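Local atomic coordinates of beta-glucuronidase (Dictyoglomus thermophilum, PDB entry 6XXW), a protein that probably hydrolyses beta-D-glucuronides, releasing glucuronic acid, as a retaining glycosidase of the glycosyl hydrolase 2 family. Residues A[535-549]-A[584-598]. Residues are numbered along the deposited sequence; the frame is centred on the assembly and turned at random.
Sequences VGVLDRLDFVVGEHI and FLKERWSKLPDFWEK
Arg588, on the last helix of the TIM barrel domain, bridges two carboxylates of segment 535-549, one from strand 544-549 (Glu547) and one from the chain leading up to it (Asp539). It meets Glu547 side-on, with NE donating to OE1 and NH2 to OE2 (each 2.8 Å), both through syn lone pairs and with the two planes only 9° apart. Asp539 is gripped end-on by NH1 and NH2, its carboxylate turned 30° from the guanidinium; the bond from NH2 to OD1 is 2.7 Å. Extended from CG to NE with CG anti to the backbone N (chi1 170°), the arginine spans the gap, and Val535 CB and Leu592 CD1 cover opposite faces of its guanidinium. Were Arg588 an alanine, Glu547 and Asp539 would probably lie close together without the positive charge they share. Glu547 OE1 also accepts from Trp589 NE1 at 2.7 Å, reached on its anti side but from well out of the carboxylate plane, and OE2 from Tyr300 of the neighbouring barrel strand 297-305. Beyond this the contact is close-packed and apolar, where buried Ile549 CD1 lies 3.7 Å from Trp589 CZ2 and meets Leu585 tip to tip.

Toward the C-terminus the residues are partly exposed and a water enters the contact. Lys598 lays CG over the centre of the Trp596 ring, and a bend at chi3 then turns NZ to three carbonyls, Leu538 O, Leu541 O and Val544 O. The water accepts from NZ and donates to Asp539 OD1. Charge pairing thus holds the last helix to Glu547 and Asp539, whereas neutral carbonyls hold the terminal lysine, which reaches Asp539 through water.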
loop_
_atom_site.group_PDB
_atom_site.type_symbol
_atom_site.label_atom_id
_atom_site.label_comp_id
_atom_site.label_asym_id
_atom_site.label_seq_id
_atom_site.Cartn_x
_atom_site.Cartn_y
_atom_site.Cartn_z
ATOM N N VAL A 535 -4.083 12.880 -24.614
ATOM C CA VAL A 535 -5.253 13.691 -24.960
ATOM C C VAL A 535 -4.871 15.080 -25.465
ATOM O O VAL A 535 -5.637 15.685 -26.231
ATOM C CB VAL A 535 -6.254 13.776 -23.795
ATOM C CG1 VAL A 535 -6.731 12.368 -23.424
ATOM C CG2 VAL A 535 -5.661 14.533 -22.585
ATOM N N GLY A 536 -3.690 15.589 -25.096
ATOM C CA GLY A 536 -3.206 16.814 -25.712
ATOM C C GLY A 536 -3.023 16.673 -27.210
ATOM O O GLY A 536 -3.247 17.627 -27.962
ATOM N N VAL A 537 -2.614 15.485 -27.664
ATOM C CA VAL A 537 -2.524 15.220 -29.096
ATOM C C VAL A 537 -3.916 15.205 -29.724
ATOM O O VAL A 537 -4.152 15.835 -30.761
ATOM C CB VAL A 537 -1.785 13.895 -29.349
ATOM C CG1 VAL A 537 -1.910 13.495 -30.809
ATOM C CG2 VAL A 537 -0.330 13.999 -28.944
ATOM N N LEU A 538 -4.860 14.492 -29.098
ATOM C CA LEU A 538 -6.202 14.368 -29.668
ATOM C C LEU A 538 -6.855 15.727 -29.868
ATOM O O LEU A 538 -7.606 15.931 -30.832
ATOM C CB LEU A 538 -7.083 13.499 -28.767
ATOM C CG LEU A 538 -6.557 12.119 -28.383
ATOM C CD1 LEU A 538 -7.631 11.381 -27.578
ATOM C CD2 LEU A 538 -6.163 11.323 -29.626
ATOM N N ASP A 539 -6.584 16.674 -28.965
ATOM C CA ASP A 539 -7.234 17.974 -29.061
ATOM C C ASP A 539 -6.819 18.726 -30.318
ATOM O O ASP A 539 -7.532 19.639 -30.743
ATOM C CB ASP A 539 -6.923 18.816 -27.826
ATOM C CG ASP A 539 -7.640 18.317 -26.590
ATOM O OD1 ASP A 539 -8.644 17.589 -26.723
ATOM O OD2 ASP A 539 -7.190 18.650 -25.483
ATOM N N ARG A 540 -5.695 18.362 -30.921
ATOM C CA ARG A 540 -5.210 19.047 -32.110
ATOM C C ARG A 540 -5.703 18.412 -33.401
ATOM O O ARG A 540 -5.373 18.908 -34.486
ATOM C CB ARG A 540 -3.682 19.084 -32.087
ATOM C CG ARG A 540 -3.181 19.838 -30.870
ATOM C CD ARG A 540 -1.705 20.135 -30.945
ATOM N NE ARG A 540 -0.905 18.999 -30.513
ATOM C CZ ARG A 540 -0.214 18.228 -31.342
ATOM N NH1 ARG A 540 -0.239 18.485 -32.647
ATOM N NH2 ARG A 540 0.500 17.208 -30.873
ATOM N N LEU A 541 -6.499 17.349 -33.308
ATOM C CA LEU A 541 -6.926 16.566 -34.465
ATOM C C LEU A 541 -8.449 16.628 -34.577
ATOM O O LEU A 541 -9.166 16.020 -33.769
ATOM C CB LEU A 541 -6.436 15.122 -34.336
ATOM C CG LEU A 541 -4.929 14.942 -34.104
ATOM C CD1 LEU A 541 -4.581 13.465 -33.927
ATOM C CD2 LEU A 541 -4.134 15.535 -35.264
ATOM N N ASP A 542 -8.946 17.340 -35.596
ATOM C CA ASP A 542 -10.390 17.547 -35.696
ATOM C C ASP A 542 -11.157 16.294 -36.118
ATOM O O ASP A 542 -12.391 16.292 -36.041
ATOM C CB ASP A 542 -10.699 18.715 -36.651
ATOM C CG ASP A 542 -10.346 18.426 -38.112
ATOM O OD1 ASP A 542 -9.880 17.317 -38.453
ATOM O OD2 ASP A 542 -10.552 19.336 -38.940
ATOM N N PHE A 543 -10.476 15.235 -36.541
ATOM C CA PHE A 543 -11.149 14.000 -36.927
ATOM C C PHE A 543 -11.241 12.993 -35.782
ATOM O O PHE A 543 -11.853 11.937 -35.948
ATOM C CB PHE A 543 -10.445 13.364 -38.135
ATOM C CG PHE A 543 -8.953 13.196 -37.967
ATOM C CD1 PHE A 543 -8.434 12.127 -37.245
ATOM C CD2 PHE A 543 -8.074 14.095 -38.546
ATOM C CE1 PHE A 543 -7.064 11.971 -37.087
ATOM C CE2 PHE A 543 -6.707 13.940 -38.401
ATOM C CZ PHE A 543 -6.199 12.876 -37.668
ATOM N N VAL A 544 -10.676 13.302 -34.619
ATOM C CA VAL A 544 -10.792 12.436 -33.454
ATOM C C VAL A 544 -12.046 12.854 -32.697
ATOM O O VAL A 544 -12.176 14.008 -32.267
ATOM C CB VAL A 544 -9.537 12.508 -32.567
ATOM C CG1 VAL A 544 -9.765 11.797 -31.246
ATOM C CG2 VAL A 544 -8.332 11.895 -33.307
ATOM N N VAL A 545 -12.990 11.926 -32.574
ATOM C CA VAL A 545 -14.291 12.204 -31.979
ATOM C C VAL A 545 -14.455 11.537 -30.621
ATOM O O VAL A 545 -15.560 11.526 -30.078
ATOM C CB VAL A 545 -15.438 11.792 -32.921
ATOM C CG1 VAL A 545 -15.317 12.529 -34.251
ATOM C CG2 VAL A 545 -15.424 10.273 -33.153
ATOM N N GLY A 546 -13.394 10.964 -30.064
ATOM C CA GLY A 546 -13.538 10.291 -28.788
ATOM C C GLY A 546 -12.260 9.842 -28.107
ATOM O O GLY A 546 -11.246 9.554 -28.767
ATOM N N GLU A 547 -12.310 9.780 -26.772
ATOM C CA GLU A 547 -11.214 9.267 -25.951
ATOM C C GLU A 547 -11.791 8.298 -24.926
ATOM O O GLU A 547 -12.653 8.671 -24.127
ATOM C CB GLU A 547 -10.431 10.406 -25.261
ATOM C CG GLU A 547 -11.247 11.313 -24.305
ATOM C CD GLU A 547 -10.570 12.652 -24.037
ATOM O OE1 GLU A 547 -10.443 13.033 -22.850
ATOM O OE2 GLU A 547 -10.164 13.332 -25.010
ATOM N N HIS A 548 -11.353 7.042 -24.981
ATOM C CA HIS A 548 -11.716 6.046 -23.986
ATOM C C HIS A 548 -10.432 5.541 -23.340
ATOM O O HIS A 548 -9.581 4.938 -24.011
ATOM C CB HIS A 548 -12.516 4.894 -24.611
ATOM C CG HIS A 548 -13.993 5.153 -24.709
ATOM N ND1 HIS A 548 -14.901 4.173 -25.057
ATOM C CD2 HIS A 548 -14.721 6.277 -24.497
ATOM C CE1 HIS A 548 -16.122 4.678 -25.048
ATOM N NE2 HIS A 548 -16.042 5.957 -24.721
ATOM N N ILE A 549 -10.291 5.790 -22.052
ATOM C CA ILE A 549 -9.131 5.324 -21.305
ATOM C C ILE A 549 -9.341 3.861 -20.929
ATOM O O ILE A 549 -10.447 3.445 -20.574
ATOM C CB ILE A 549 -8.902 6.213 -20.063
ATOM C CG1 ILE A 549 -8.377 7.604 -20.461
ATOM C CG2 ILE A 549 -7.887 5.578 -19.097
ATOM C CD1 ILE A 549 -9.424 8.589 -21.012
ATOM N N PHE A 584 -7.589 14.126 -12.669
ATOM C CA PHE A 584 -7.241 14.815 -13.910
ATOM C C PHE A 584 -8.379 14.713 -14.925
ATOM O O PHE A 584 -8.767 15.708 -15.548
ATOM C CB PHE A 584 -5.949 14.242 -14.506
ATOM C CG PHE A 584 -5.705 14.681 -15.932
ATOM C CD1 PHE A 584 -5.144 15.916 -16.205
ATOM C CD2 PHE A 584 -6.086 13.876 -16.999
ATOM C CE1 PHE A 584 -4.938 16.332 -17.528
ATOM C CE2 PHE A 584 -5.902 14.290 -18.311
ATOM C CZ PHE A 584 -5.324 15.520 -18.575
ATOM N N LEU A 585 -8.938 13.515 -15.092
ATOM C CA LEU A 585 -10.016 13.339 -16.071
ATOM C C LEU A 585 -11.273 14.102 -15.664
ATOM O O LEU A 585 -11.951 14.695 -16.515
ATOM C CB LEU A 585 -10.315 11.851 -16.259
ATOM C CG LEU A 585 -9.228 11.042 -16.990
ATOM C CD1 LEU A 585 -9.545 9.549 -16.972
ATOM C CD2 LEU A 585 -8.992 11.546 -18.418
ATOM N N LYS A 586 -11.599 14.114 -14.367
ATOM C CA LYS A 586 -12.752 14.894 -13.924
ATOM C C LYS A 586 -12.605 16.358 -14.310
ATOM O O LYS A 586 -13.567 16.989 -14.764
ATOM C CB LYS A 586 -12.938 14.768 -12.409
ATOM C CG LYS A 586 -14.198 15.461 -11.855
ATOM C CD LYS A 586 -14.345 15.196 -10.359
ATOM C CE LYS A 586 -15.355 16.129 -9.698
ATOM N NZ LYS A 586 -16.749 15.923 -10.174
ATOM N N GLU A 587 -11.405 16.917 -14.130
ATOM C CA GLU A 587 -11.204 18.329 -14.427
ATOM C C GLU A 587 -11.234 18.587 -15.929
ATOM O O GLU A 587 -11.875 19.542 -16.383
ATOM C CB GLU A 587 -9.893 18.819 -13.815
ATOM C CG GLU A 587 -9.858 20.332 -13.634
ATOM C CD GLU A 587 -8.481 20.923 -13.866
ATOM O OE1 GLU A 587 -8.397 22.085 -14.320
ATOM O OE2 GLU A 587 -7.480 20.225 -13.592
ATOM N N ARG A 588 -10.551 17.746 -16.717
ATOM C CA ARG A 588 -10.618 17.875 -18.169
ATOM C C ARG A 588 -12.055 17.746 -18.660
ATOM O O ARG A 588 -12.578 18.635 -19.345
ATOM C CB ARG A 588 -9.736 16.815 -18.831
ATOM C CG ARG A 588 -9.916 16.690 -20.345
ATOM C CD ARG A 588 -8.856 15.781 -20.969
ATOM N NE ARG A 588 -9.127 15.475 -22.382
ATOM C CZ ARG A 588 -8.859 16.287 -23.403
ATOM N NH1 ARG A 588 -8.296 17.480 -23.186
ATOM N NH2 ARG A 588 -9.158 15.911 -24.645
ATOM N N TRP A 589 -12.723 16.649 -18.296
ATOM C CA TRP A 589 -14.033 16.369 -18.868
ATOM C C TRP A 589 -15.108 17.331 -18.374
ATOM O O TRP A 589 -16.134 17.481 -19.043
ATOM C CB TRP A 589 -14.424 14.927 -18.572
ATOM C CG TRP A 589 -13.626 13.919 -19.364
ATOM C CD1 TRP A 589 -12.849 14.154 -20.462
ATOM C CD2 TRP A 589 -13.544 12.517 -19.104
ATOM N NE1 TRP A 589 -12.285 12.969 -20.908
ATOM C CE2 TRP A 589 -12.707 11.953 -20.088
ATOM C CE3 TRP A 589 -14.111 11.679 -18.137
ATOM C CZ2 TRP A 589 -12.412 10.589 -20.123
ATOM C CZ3 TRP A 589 -13.817 10.327 -18.173
ATOM C CH2 TRP A 589 -12.986 9.796 -19.165
ATOM N N SER A 590 -14.900 17.999 -17.235
ATOM C CA SER A 590 -15.844 19.037 -16.832
ATOM C C SER A 590 -15.776 20.251 -17.751
ATOM O O SER A 590 -16.709 21.062 -17.768
ATOM C CB SER A 590 -15.579 19.470 -15.390
ATOM O OG SER A 590 -14.436 20.312 -15.339
ATOM N N LYS A 591 -14.690 20.395 -18.505
ATOM C CA LYS A 591 -14.497 21.500 -19.431
ATOM C C LYS A 591 -14.860 21.145 -20.860
ATOM O O LYS A 591 -14.985 22.048 -21.693
ATOM C CB LYS A 591 -13.036 21.959 -19.418
ATOM C CG LYS A 591 -12.586 22.682 -18.162
ATOM C CD LYS A 591 -11.129 23.111 -18.312
ATOM C CE LYS A 591 -10.226 22.419 -17.310
ATOM N NZ LYS A 591 -8.782 22.704 -17.575
ATOM N N LEU A 592 -14.979 19.867 -21.168
ATOM C CA LEU A 592 -15.275 19.402 -22.516
ATOM C C LEU A 592 -16.765 19.190 -22.661
ATOM O O LEU A 592 -17.350 18.433 -21.872
ATOM C CB LEU A 592 -14.547 18.093 -22.806
ATOM C CG LEU A 592 -13.033 18.086 -23.002
ATOM C CD1 LEU A 592 -12.638 16.759 -23.633
ATOM C CD2 LEU A 592 -12.567 19.273 -23.858
ATOM N N PRO A 593 -17.413 19.812 -23.642
ATOM C CA PRO A 593 -18.843 19.563 -23.838
ATOM C C PRO A 593 -19.077 18.182 -24.434
ATOM O O PRO A 593 -18.223 17.632 -25.135
ATOM C CB PRO A 593 -19.267 20.670 -24.810
ATOM C CG PRO A 593 -18.033 20.975 -25.596
ATOM C CD PRO A 593 -16.845 20.687 -24.683
ATOM N N ASP A 594 -20.252 17.617 -24.130
ATOM C CA ASP A 594 -20.660 16.361 -24.756
ATOM C C ASP A 594 -20.778 16.511 -26.267
ATOM O O ASP A 594 -20.483 15.574 -27.019
ATOM C CB ASP A 594 -21.999 15.892 -24.182
ATOM C CG ASP A 594 -21.887 15.414 -22.753
ATOM O OD1 ASP A 594 -20.831 14.862 -22.390
ATOM O OD2 ASP A 594 -22.860 15.591 -21.996
ATOM N N PHE A 595 -21.244 17.669 -26.729
ATOM C CA PHE A 595 -21.387 17.944 -28.151
ATOM C C PHE A 595 -20.423 19.060 -28.514
ATOM O O PHE A 595 -20.498 20.161 -27.960
ATOM C CB PHE A 595 -22.831 18.292 -28.500
ATOM C CG PHE A 595 -23.775 17.138 -28.314
ATOM C CD1 PHE A 595 -23.952 16.202 -29.325
ATOM C CD2 PHE A 595 -24.449 16.963 -27.117
ATOM C CE1 PHE A 595 -24.805 15.124 -29.159
ATOM C CE2 PHE A 595 -25.305 15.884 -26.936
ATOM C CZ PHE A 595 -25.479 14.959 -27.960
ATOM N N TRP A 596 -19.519 18.767 -29.437
ATOM C CA TRP A 596 -18.330 19.583 -29.650
ATOM C C TRP A 596 -17.985 19.485 -31.127
ATOM O O TRP A 596 -17.613 18.408 -31.598
ATOM C CB TRP A 596 -17.187 19.074 -28.775
ATOM C CG TRP A 596 -15.903 19.826 -28.894
ATOM C CD1 TRP A 596 -15.724 21.068 -29.417
ATOM C CD2 TRP A 596 -14.614 19.383 -28.455
ATOM N NE1 TRP A 596 -14.399 21.428 -29.337
ATOM C CE2 TRP A 596 -13.697 20.409 -28.748
ATOM C CE3 TRP A 596 -14.149 18.219 -27.840
ATOM C CZ2 TRP A 596 -12.338 20.301 -28.460
ATOM C CZ3 TRP A 596 -12.798 18.113 -27.554
ATOM C CH2 TRP A 596 -11.909 19.151 -27.863
ATOM N N GLU A 597 -18.140 20.582 -31.864
ATOM C CA GLU A 597 -17.775 20.589 -33.280
ATOM C C GLU A 597 -16.303 20.964 -33.378
ATOM O O GLU A 597 -15.948 22.144 -33.323
ATOM C CB GLU A 597 -18.648 21.546 -34.081
ATOM C CG GLU A 597 -18.509 21.331 -35.584
ATOM C CD GLU A 597 -19.676 21.885 -36.372
ATOM O OE1 GLU A 597 -20.558 22.520 -35.758
ATOM O OE2 GLU A 597 -19.713 21.676 -37.605
ATOM N N LYS A 598 -15.446 19.957 -33.523
ATOM C CA LYS A 598 -13.997 20.156 -33.552
ATOM C C LYS A 598 -13.510 20.675 -34.907
ATOM O O LYS A 598 -14.270 20.710 -35.874
ATOM C CB LYS A 598 -13.273 18.844 -33.203
ATOM C CG LYS A 598 -13.570 18.338 -31.795
ATOM C CD LYS A 598 -12.752 17.102 -31.437
ATOM C CE LYS A 598 -11.268 17.371 -31.532
ATOM N NZ LYS A 598 -10.463 16.156 -31.265
HETATM O O HOH W 1 -9.959 15.795 -28.526
#